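Local coordinates for cobalamin biosynthesis protein CobN (Mycobacterium tuberculosis, PDB 7C6O), which is the large catalytic subunit of cobaltochelatase, which inserts cobalt into the corrin ring during cobalamin biosynthesis, probably with ATP-driven partner subunits, at residues 621-626 / 1123-1128; 617-622 / 691-696; 1117-1122 / 1162-1167. One frame throughout, in Å; residues are numbered along the deposited sequence.

All three interactions lie on one side of the chain's centre and inside the CobN/magnesium chelatase family region, a worked example of sequence-distant segments meeting in a small volume. Interactions 1 and 2, centred about 9 Å apart, share Glu-621 and Thr-622, between strand 617-619 and helix 624-642. Interaction 2 is complete by the end of helix 675-694, well before interaction 3 begins; the segments of interactions 1 and 3 interleave along helices 1111-1123, 1126-1132 and 1162-1174, their centres about 10 Å apart. The hydroxyl of Tyr-623 probably hydrogen-bonds to the carbonyl of Arg-1120, and Asn-1125 ND2 probably to Ala-620 O, tying the C-terminal helices to the 617-626 region.

Interaction 1. Residues 621-626 / 1123-1128; sequences ETYGDI and VVNPRW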
loop_
_atom_site.group_PDB
_atom_site.type_symbol
_atom_site.label_atom_id
_atom_site.label_comp_id
_atom_site.label_asym_id
_atom_site.label_seq_id
_atom_site.Cartn_x
_atom_site.Cartn_y
_atom_site.Cartn_z
ATOM N N GLU A 621 -28.473 -13.403 2.413
ATOM C CA GLU A 621 -29.792 -14.027 2.528
ATOM C C GLU A 621 -29.831 -15.071 3.642
ATOM O O GLU A 621 -28.841 -15.265 4.356
ATOM C CB GLU A 621 -30.219 -14.650 1.194
ATOM C CG GLU A 621 -30.465 -13.639 0.080
ATOM C CD GLU A 621 -31.535 -12.614 0.431
ATOM O OE1 GLU A 621 -31.417 -11.454 -0.019
ATOM O OE2 GLU A 621 -32.492 -12.962 1.156
ATOM N N THR A 622 -30.969 -15.737 3.809
ATOM C CA THR A 622 -31.137 -16.737 4.852
ATOM C C THR A 622 -31.297 -18.126 4.249
ATOM O O THR A 622 -31.635 -18.289 3.074
ATOM C CB THR A 622 -32.347 -16.425 5.740
ATOM O OG1 THR A 622 -33.533 -16.377 4.936
ATOM C CG2 THR A 622 -32.161 -15.097 6.445
ATOM N N TYR A 623 -31.062 -19.129 5.089
ATOM C CA TYR A 623 -31.129 -20.526 4.688
ATOM C C TYR A 623 -31.310 -21.367 5.941
ATOM O O TYR A 623 -31.013 -20.921 7.052
ATOM C CB TYR A 623 -29.864 -20.956 3.936
ATOM C CG TYR A 623 -28.612 -20.833 4.778
ATOM C CD1 TYR A 623 -27.909 -19.636 4.839
ATOM C CD2 TYR A 623 -28.143 -21.909 5.525
ATOM C CE1 TYR A 623 -26.769 -19.514 5.614
ATOM C CE2 TYR A 623 -27.005 -21.795 6.307
ATOM C CZ TYR A 623 -26.323 -20.595 6.347
ATOM O OH TYR A 623 -25.189 -20.480 7.118
ATOM N N GLY A 624 -31.794 -22.591 5.743
ATOM C CA GLY A 624 -31.867 -23.554 6.831
ATOM C C GLY A 624 -32.591 -23.018 8.049
ATOM O O GLY A 624 -33.641 -22.372 7.948
ATOM N N ASP A 625 -32.014 -23.273 9.225
ATOM C CA ASP A 625 -32.678 -22.901 10.468
ATOM C C ASP A 625 -32.668 -21.399 10.710
ATOM O O ASP A 625 -33.477 -20.907 11.504
ATOM C CB ASP A 625 -32.033 -23.631 11.646
ATOM C CG ASP A 625 -32.486 -25.075 11.749
ATOM O OD1 ASP A 625 -33.607 -25.382 11.285
ATOM O OD2 ASP A 625 -31.724 -25.900 12.295
ATOM N N ILE A 626 -31.765 -20.663 10.061
ATOM C CA ILE A 626 -31.833 -19.207 10.108
ATOM C C ILE A 626 -33.098 -18.719 9.418
ATOM O O ILE A 626 -33.796 -17.829 9.919
ATOM C CB ILE A 626 -30.568 -18.594 9.478
ATOM C CG1 ILE A 626 -29.342 -18.894 10.340
ATOM C CG2 ILE A 626 -30.728 -17.100 9.300
ATOM C CD1 ILE A 626 -28.041 -18.474 9.696
ATOM N N VAL A 1123 -19.175 -18.704 5.539
ATOM C CA VAL A 1123 -18.359 -19.919 5.548
ATOM C C VAL A 1123 -19.186 -21.139 5.149
ATOM O O VAL A 1123 -18.789 -21.915 4.271
ATOM C CB VAL A 1123 -17.697 -20.114 6.923
ATOM C CG1 VAL A 1123 -16.976 -21.451 6.982
ATOM C CG2 VAL A 1123 -16.725 -18.974 7.210
ATOM N N VAL A 1124 -20.338 -21.330 5.783
ATOM C CA VAL A 1124 -21.207 -22.460 5.471
ATOM C C VAL A 1124 -22.502 -22.003 4.801
ATOM O O VAL A 1124 -23.492 -22.738 4.789
ATOM C CB VAL A 1124 -21.494 -23.315 6.718
ATOM C CG1 VAL A 1124 -20.213 -23.959 7.223
ATOM C CG2 VAL A 1124 -22.142 -22.478 7.806
ATOM N N ASN A 1125 -22.510 -20.798 4.249
ATOM C CA ASN A 1125 -23.648 -20.320 3.478
ATOM C C ASN A 1125 -23.708 -21.080 2.160
ATOM O O ASN A 1125 -22.759 -20.999 1.369
ATOM C CB ASN A 1125 -23.515 -18.817 3.234
ATOM C CG ASN A 1125 -24.764 -18.204 2.632
ATOM O OD1 ASN A 1125 -25.504 -18.855 1.897
ATOM N ND2 ASN A 1125 -25.002 -16.934 2.942
ATOM N N PRO A 1126 -24.783 -21.823 1.879
ATOM C CA PRO A 1126 -24.822 -22.599 0.628
ATOM C C PRO A 1126 -24.668 -21.747 -0.619
ATOM O O PRO A 1126 -24.172 -22.246 -1.636
ATOM C CB PRO A 1126 -26.195 -23.290 0.684
ATOM C CG PRO A 1126 -26.998 -22.492 1.665
ATOM C CD PRO A 1126 -26.011 -21.984 2.674
ATOM N N ARG A 1127 -25.060 -20.470 -0.569
ATOM C CA ARG A 1127 -24.880 -19.599 -1.727
ATOM C C ARG A 1127 -23.402 -19.348 -2.004
ATOM O O ARG A 1127 -22.978 -19.330 -3.165
ATOM C CB ARG A 1127 -25.618 -18.276 -1.515
ATOM C CG ARG A 1127 -27.134 -18.382 -1.596
ATOM C CD ARG A 1127 -27.792 -17.024 -1.393
ATOM N NE ARG A 1127 -27.158 -15.988 -2.203
ATOM C CZ ARG A 1127 -27.410 -15.784 -3.493
ATOM N NH1 ARG A 1127 -28.288 -16.547 -4.129
ATOM N NH2 ARG A 1127 -26.783 -14.817 -4.148
ATOM N N TRP A 1128 -22.604 -19.153 -0.950
ATOM C CA TRP A 1128 -21.174 -18.935 -1.146
ATOM C C TRP A 1128 -20.468 -20.219 -1.558
ATOM O O TRP A 1128 -19.591 -20.198 -2.430
ATOM C CB TRP A 1128 -20.537 -18.369 0.121
ATOM C CG TRP A 1128 -19.065 -18.144 -0.041
ATOM C CD1 TRP A 1128 -18.461 -17.073 -0.633
ATOM C CD2 TRP A 1128 -18.013 -19.027 0.363
ATOM N NE1 TRP A 1128 -17.096 -17.228 -0.615
ATOM C CE2 TRP A 1128 -16.795 -18.420 -0.006
ATOM C CE3 TRP A 1128 -17.981 -20.269 1.004
ATOM C CZ2 TRP A 1128 -15.559 -19.011 0.247
ATOM C CZ3 TRP A 1128 -16.752 -20.853 1.258
ATOM C CH2 TRP A 1128 -15.559 -20.226 0.878
#
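Tyr-623 presents a ring face to Pro-1126 in a CH-pi contact: CD of the proline sits over the centre of the ring, 3.5 Å from its centroid and 10° off the normal. The tyrosine CG lies between the backbone N and the carbonyl carbon (chi1 61°), which turns the ring toward the start of helix 1126-1132. Van der Waals packing extends this overlap. The Asn-1125 amide comes obliquely against the same ring, its CG 3.8 Å from Tyr-623 CE1, with the two planes 34° apart, and Val-1124 CG2 approaches the phenol oxygen. Farther out, Glu-621 CB lies 4.3 Å from Arg-1127 CD.

No hydrogen bond joins the two segments; the phenol and the amide find partners elsewhere. Tyr-623 OH bonds to the carbonyl of Arg-1120 in helix 1111-1123. As N-cap, Asn-1125 accepts from Arg-1127 N through OD1 at 3.0 Å, the donor standing above the amide's carbonyl plane; its ND2 meets the carbonyls of Ala-1121 and Ala-620. The polarised C-H groups of a proline ring suit an aromatic face, and here this weak attraction acts beside an amide whose rotation is fixed by bonds from both ends.

Interaction 2. Residues 617-622 / 691-696; sequences MARAET and EIKDVQ
Arg-619 reaches Asp-694 through one end of its guanidinium: NH1 donates to OD1 at 2.7 Å, almost in the guanidinium plane, and meets the anti side of a carboxylate turned 71° from it. On the arginine's other flank, NE donates to Glu-621 OE1 at 2.8 Å, arriving from above the carboxylate plane, while NH2 adds a weak bond to the same oxygen. The bend at chi3 (73°) swings the group between these two acids. The extended Lys-693 chain crosses the arginine at an angle, its CG over one guanidinium face and its CE 3.5 Å from Arg-619 NH2, and Thr-622 CG2 packs against Lys-693 CD at 3.6 Å.

Next to this salt-bridge network the backbones meet where helix 675-694 ends. Ala-620 N donates to Val-695 O at 2.9 Å, nearly in line with the carbonyl bond, and Glu-621 N reaches Lys-693 O on a lone pair. Arg-619 and Gln-696 then form an antiparallel non-hydrogen-bonded pair, where strand 617-619 joins strand 696-698 in a two-stranded sheet. One water donates to both Glu-621 O and Ile-692 O, the latter at 2.9 Å, linking two carbonyls that could not bond to each other.

The second shell supplies further charges. Asp-694 OD1 also forms a salt bridge with Arg-737 NH1, a second cation that probably stabilises its negative charge, while a glycerol hydroxyl, probably from the crystallisation liquor, bonds to OD2. Lys-693 NZ is held by Glu-630 and Asp-754, which probably offset its nearness to the guanidinium; Glu-630 also bonds to Thr-622 OG1.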
loop_
_atom_site.group_PDB
_atom_site.type_symbol
_atom_site.label_atom_id
_atom_site.label_comp_id
_atom_site.label_asym_id
_atom_site.label_seq_id
_atom_site.Cartn_x
_atom_site.Cartn_y
_atom_site.Cartn_z
ATOM N N MET A 617 -20.535 -9.564 -5.915
ATOM C CA MET A 617 -21.100 -9.491 -4.574
ATOM C C MET A 617 -22.612 -9.665 -4.629
ATOM O O MET A 617 -23.257 -9.311 -5.619
ATOM C CB MET A 617 -20.771 -8.148 -3.903
ATOM C CG MET A 617 -19.289 -7.802 -3.878
ATOM S SD MET A 617 -18.307 -8.910 -2.846
ATOM C CE MET A 617 -18.949 -8.522 -1.217
ATOM N N ALA A 618 -23.172 -10.200 -3.546
ATOM C CA ALA A 618 -24.616 -10.357 -3.423
ATOM C C ALA A 618 -24.975 -10.466 -1.948
ATOM O O ALA A 618 -24.123 -10.756 -1.104
ATOM C CB ALA A 618 -25.121 -11.584 -4.191
ATOM N N ARG A 619 -26.251 -10.229 -1.649
ATOM C CA ARG A 619 -26.723 -10.325 -0.274
ATOM C C ARG A 619 -26.611 -11.761 0.222
ATOM O O ARG A 619 -26.820 -12.714 -0.534
ATOM C CB ARG A 619 -28.170 -9.836 -0.181
ATOM C CG ARG A 619 -28.456 -8.965 1.030
ATOM C CD ARG A 619 -29.693 -8.100 0.809
ATOM N NE ARG A 619 -30.930 -8.869 0.871
ATOM C CZ ARG A 619 -31.809 -8.796 1.866
ATOM N NH1 ARG A 619 -31.593 -7.978 2.887
ATOM N NH2 ARG A 619 -32.907 -9.535 1.838
ATOM N N ALA A 620 -26.272 -11.916 1.506
ATOM C CA ALA A 620 -26.060 -13.253 2.054
ATOM C C ALA A 620 -27.355 -14.057 2.087
ATOM O O ALA A 620 -27.344 -15.266 1.827
ATOM C CB ALA A 620 -25.457 -13.159 3.455
ATOM N N GLU A 621 -28.473 -13.403 2.413
ATOM C CA GLU A 621 -29.792 -14.027 2.528
ATOM C C GLU A 621 -29.831 -15.071 3.642
ATOM O O GLU A 621 -28.841 -15.265 4.356
ATOM C CB GLU A 621 -30.219 -14.650 1.194
ATOM C CG GLU A 621 -30.465 -13.639 0.080
ATOM C CD GLU A 621 -31.535 -12.614 0.431
ATOM O OE1 GLU A 621 -31.417 -11.454 -0.019
ATOM O OE2 GLU A 621 -32.492 -12.962 1.156
ATOM N N THR A 622 -30.969 -15.737 3.809
ATOM C CA THR A 622 -31.137 -16.737 4.852
ATOM C C THR A 622 -31.297 -18.126 4.249
ATOM O O THR A 622 -31.635 -18.289 3.074
ATOM C CB THR A 622 -32.347 -16.425 5.740
ATOM O OG1 THR A 622 -33.533 -16.377 4.936
ATOM C CG2 THR A 622 -32.161 -15.097 6.445
ATOM N N GLU A 691 -28.809 -8.478 10.233
ATOM C CA GLU A 691 -27.461 -8.122 9.798
ATOM C C GLU A 691 -26.778 -9.268 9.056
ATOM O O GLU A 691 -26.081 -9.036 8.061
ATOM C CB GLU A 691 -26.634 -7.658 10.999
ATOM C CG GLU A 691 -27.076 -6.287 11.509
ATOM C CD GLU A 691 -26.181 -5.722 12.596
ATOM O OE1 GLU A 691 -25.428 -6.498 13.216
ATOM O OE2 GLU A 691 -26.236 -4.494 12.827
ATOM N N ILE A 692 -26.969 -10.513 9.502
ATOM C CA ILE A 692 -26.338 -11.618 8.783
ATOM C C ILE A 692 -27.069 -11.942 7.486
ATOM O O ILE A 692 -26.471 -12.530 6.575
ATOM C CB ILE A 692 -26.226 -12.885 9.649
ATOM C CG1 ILE A 692 -27.608 -13.433 10.006
ATOM C CG2 ILE A 692 -25.403 -12.606 10.904
ATOM C CD1 ILE A 692 -27.561 -14.803 10.655
ATOM N N LYS A 693 -28.347 -11.574 7.378
ATOM C CA LYS A 693 -29.079 -11.756 6.130
ATOM C C LYS A 693 -28.725 -10.674 5.118
ATOM O O LYS A 693 -28.632 -10.950 3.916
ATOM C CB LYS A 693 -30.584 -11.752 6.411
ATOM C CG LYS A 693 -31.463 -11.676 5.177
ATOM C CD LYS A 693 -32.941 -11.719 5.552
ATOM C CE LYS A 693 -33.817 -11.783 4.316
ATOM N NZ LYS A 693 -35.259 -11.891 4.666
ATOM N N ASP A 694 -28.502 -9.449 5.593
ATOM C CA ASP A 694 -28.359 -8.281 4.736
ATOM C C ASP A 694 -26.927 -8.030 4.280
ATOM O O ASP A 694 -26.723 -7.299 3.304
ATOM C CB ASP A 694 -28.880 -7.042 5.473
ATOM C CG ASP A 694 -29.110 -5.861 4.555
ATOM O OD1 ASP A 694 -29.790 -6.035 3.521
ATOM O OD2 ASP A 694 -28.625 -4.756 4.877
ATOM N N VAL A 695 -25.937 -8.617 4.951
ATOM C CA VAL A 695 -24.543 -8.307 4.652
ATOM C C VAL A 695 -24.187 -8.768 3.243
ATOM O O VAL A 695 -24.691 -9.786 2.748
ATOM C CB VAL A 695 -23.621 -8.945 5.706
ATOM C CG1 VAL A 695 -23.658 -10.467 5.612
ATOM C CG2 VAL A 695 -22.195 -8.420 5.562
ATOM N N GLN A 696 -23.330 -7.999 2.576
ATOM C CA GLN A 696 -22.831 -8.385 1.263
ATOM C C GLN A 696 -21.704 -9.399 1.414
ATOM O O GLN A 696 -20.793 -9.210 2.227
ATOM C CB GLN A 696 -22.335 -7.158 0.498
ATOM C CG GLN A 696 -23.428 -6.175 0.112
ATOM C CD GLN A 696 -24.308 -6.698 -1.006
ATOM O OE1 GLN A 696 -25.492 -6.369 -1.087
ATOM N NE2 GLN A 696 -23.729 -7.508 -1.882
HETATM O O HOH W 1 -26.622 -15.349 6.040
#

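Interaction 3. Residues 1117-1122 / 1162-1167; sequences RVFRAR and DWMYEQ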
loop_
_atom_site.group_PDB
_atom_site.type_symbol
_atom_site.label_atom_id
_atom_site.label_comp_id
_atom_site.label_asym_id
_atom_site.label_seq_id
_atom_site.Cartn_x
_atom_site.Cartn_y
_atom_site.Cartn_z
ATOM N N ARG A 1117 -20.758 -14.765 12.986
ATOM C CA ARG A 1117 -21.414 -14.053 11.893
ATOM C C ARG A 1117 -20.812 -14.442 10.550
ATOM O O ARG A 1117 -21.534 -14.762 9.600
ATOM C CB ARG A 1117 -21.308 -12.543 12.107
ATOM C CG ARG A 1117 -22.344 -11.963 13.052
ATOM C CD ARG A 1117 -21.971 -10.545 13.441
ATOM N NE ARG A 1117 -23.013 -9.891 14.224
ATOM C CZ ARG A 1117 -23.836 -8.963 13.745
ATOM N NH1 ARG A 1117 -23.734 -8.573 12.482
ATOM N NH2 ARG A 1117 -24.756 -8.421 14.528
ATOM N N VAL A 1118 -19.480 -14.416 10.454
ATOM C CA VAL A 1118 -18.809 -14.819 9.220
ATOM C C VAL A 1118 -19.080 -16.288 8.927
ATOM O O VAL A 1118 -19.285 -16.680 7.770
ATOM C CB VAL A 1118 -17.300 -14.521 9.320
ATOM C CG1 VAL A 1118 -16.536 -15.197 8.196
ATOM C CG2 VAL A 1118 -17.060 -13.018 9.300
ATOM N N PHE A 1119 -19.113 -17.119 9.973
ATOM C CA PHE A 1119 -19.339 -18.550 9.788
ATOM C C PHE A 1119 -20.694 -18.812 9.141
ATOM O O PHE A 1119 -20.794 -19.559 8.161
ATOM C CB PHE A 1119 -19.232 -19.273 11.134
ATOM C CG PHE A 1119 -19.176 -20.775 11.020
ATOM C CD1 PHE A 1119 -17.979 -21.418 10.746
ATOM C CD2 PHE A 1119 -20.317 -21.542 11.193
ATOM C CE1 PHE A 1119 -17.922 -22.797 10.645
ATOM C CE2 PHE A 1119 -20.266 -22.920 11.097
ATOM C CZ PHE A 1119 -19.068 -23.548 10.822
ATOM N N ARG A 1120 -21.750 -18.188 9.663
ATOM C CA ARG A 1120 -23.084 -18.458 9.136
ATOM C C ARG A 1120 -23.363 -17.686 7.852
ATOM O O ARG A 1120 -23.977 -18.227 6.928
ATOM C CB ARG A 1120 -24.142 -18.136 10.188
ATOM C CG ARG A 1120 -24.103 -19.039 11.406
ATOM C CD ARG A 1120 -25.437 -18.992 12.109
ATOM N NE ARG A 1120 -25.420 -19.606 13.432
ATOM C CZ ARG A 1120 -25.799 -20.853 13.685
ATOM N NH1 ARG A 1120 -26.217 -21.639 12.701
ATOM N NH2 ARG A 1120 -25.759 -21.312 14.929
ATOM N N ALA A 1121 -22.931 -16.422 7.768
ATOM C CA ALA A 1121 -23.248 -15.624 6.590
ATOM C C ALA A 1121 -22.413 -15.998 5.372
ATOM O O ALA A 1121 -22.832 -15.717 4.243
ATOM C CB ALA A 1121 -23.074 -14.130 6.889
ATOM N N ARG A 1122 -21.253 -16.627 5.563
ATOM C CA ARG A 1122 -20.371 -16.881 4.431
ATOM C C ARG A 1122 -19.815 -18.302 4.435
ATOM O O ARG A 1122 -19.977 -19.029 3.451
ATOM C CB ARG A 1122 -19.227 -15.860 4.422
ATOM C CG ARG A 1122 -18.551 -15.675 3.065
ATOM C CD ARG A 1122 -17.345 -16.584 2.906
ATOM N NE ARG A 1122 -16.282 -16.256 3.853
ATOM C CZ ARG A 1122 -15.217 -17.019 4.073
ATOM N NH1 ARG A 1122 -15.074 -18.165 3.417
ATOM N NH2 ARG A 1122 -14.299 -16.641 4.956
ATOM N N ASP A 1162 -16.987 -26.443 19.150
ATOM C CA ASP A 1162 -16.982 -27.791 18.589
ATOM C C ASP A 1162 -18.061 -27.958 17.525
ATOM O O ASP A 1162 -17.836 -28.621 16.507
ATOM C CB ASP A 1162 -17.159 -28.831 19.696
ATOM C CG ASP A 1162 -15.861 -29.144 20.416
ATOM O OD1 ASP A 1162 -14.852 -28.449 20.167
ATOM O OD2 ASP A 1162 -15.848 -30.094 21.228
ATOM N N TRP A 1163 -19.235 -27.350 17.731
ATOM C CA TRP A 1163 -20.305 -27.485 16.746
ATOM C C TRP A 1163 -19.924 -26.847 15.416
ATOM O O TRP A 1163 -20.417 -27.264 14.361
ATOM C CB TRP A 1163 -21.613 -26.887 17.284
ATOM C CG TRP A 1163 -21.681 -25.380 17.315
ATOM C CD1 TRP A 1163 -21.405 -24.567 18.377
ATOM C CD2 TRP A 1163 -22.079 -24.514 16.242
ATOM N NE1 TRP A 1163 -21.594 -23.249 18.028
ATOM C CE2 TRP A 1163 -22.009 -23.190 16.723
ATOM C CE3 TRP A 1163 -22.480 -24.730 14.919
ATOM C CZ2 TRP A 1163 -22.324 -22.091 15.930
ATOM C CZ3 TRP A 1163 -22.791 -23.639 14.133
ATOM C CH2 TRP A 1163 -22.707 -22.334 14.640
ATOM N N MET A 1164 -19.035 -25.853 15.437
ATOM C CA MET A 1164 -18.590 -25.245 14.188
ATOM C C MET A 1164 -17.599 -26.142 13.453
ATOM O O MET A 1164 -17.642 -26.233 12.222
ATOM C CB MET A 1164 -17.990 -23.869 14.470
ATOM C CG MET A 1164 -18.975 -22.956 15.177
ATOM S SD MET A 1164 -18.245 -21.502 15.936
ATOM C CE MET A 1164 -17.709 -20.596 14.487
ATOM N N TYR A 1165 -16.709 -26.817 14.188
ATOM C CA TYR A 1165 -15.835 -27.805 13.561
ATOM C C TYR A 1165 -16.641 -28.945 12.951
ATOM O O TYR A 1165 -16.305 -29.445 11.871
ATOM C CB TYR A 1165 -14.837 -28.357 14.579
ATOM C CG TYR A 1165 -13.596 -27.515 14.781
ATOM C CD1 TYR A 1165 -12.644 -27.391 13.777
ATOM C CD2 TYR A 1165 -13.364 -26.871 15.988
ATOM C CE1 TYR A 1165 -11.503 -26.629 13.965
ATOM C CE2 TYR A 1165 -12.223 -26.108 16.188
ATOM C CZ TYR A 1165 -11.298 -25.991 15.174
ATOM O OH TYR A 1165 -10.163 -25.233 15.373
ATOM N N GLU A 1166 -17.700 -29.381 13.638
ATOM C CA GLU A 1166 -18.554 -30.432 13.095
ATOM C C GLU A 1166 -19.178 -29.999 11.775
ATOM O O GLU A 1166 -19.161 -30.746 10.792
ATOM C CB GLU A 1166 -19.643 -30.804 14.102
ATOM C CG GLU A 1166 -19.125 -31.467 15.365
ATOM C CD GLU A 1166 -20.234 -31.780 16.360
ATOM O OE1 GLU A 1166 -21.368 -31.286 16.179
ATOM O OE2 GLU A 1166 -19.967 -32.520 17.328
ATOM N N GLN A 1167 -19.734 -28.784 11.735
ATOM C CA GLN A 1167 -20.376 -28.313 10.513
ATOM C C GLN A 1167 -19.354 -28.059 9.415
ATOM O O GLN A 1167 -19.613 -28.346 8.241
ATOM C CB GLN A 1167 -21.191 -27.054 10.801
ATOM C CG GLN A 1167 -22.377 -27.304 11.712
ATOM C CD GLN A 1167 -23.307 -28.374 11.166
ATOM O OE1 GLN A 1167 -23.690 -28.337 9.995
ATOM N NE2 GLN A 1167 -23.670 -29.338 12.010
#
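Phe-1119 lays one ring face against Met-1164. CB of the methionine lies 4.1 Å from the ring centroid and toward the rim, while its CE reaches CG of the phenylalanine at 3.8 Å. The sulfur completes a Met-aromatic contact more distantly, above the face and 5.1 Å from the centroid. With its CG anti to the backbone N, Phe-1119 extends across to helix 1162-1174, where its CZ also touches Met-1164 O at 3.3 Å. Gln-1167 CB borders the ring edge, and Trp-1163 comes obliquely, the two aromatic planes 84° apart.

Trp-1163 CH2 lies over one face of the Arg-1120 guanidinium, which meets the indole obliquely. The closest atoms are CH2 and Arg-1120 NH2, 3.2 Å apart, and the two planes are turned 23° from each other. The salt bridge from Arg-1120 NE to Asp-666 helps to fix this orientation, and Asp-666 itself touches Trp-1163.

The axes of the two short helical segments approach to 12.1 Å and run in roughly the same direction, 28° apart, a separation bridged by these long side chains. Helix 663-666 adjoins both partners, touching Arg-1120, Trp-1163 and Met-1164, while helix 675-694 packs on Arg-1117 and Arg-1120, and helix 1187-1203 meets Tyr-1165.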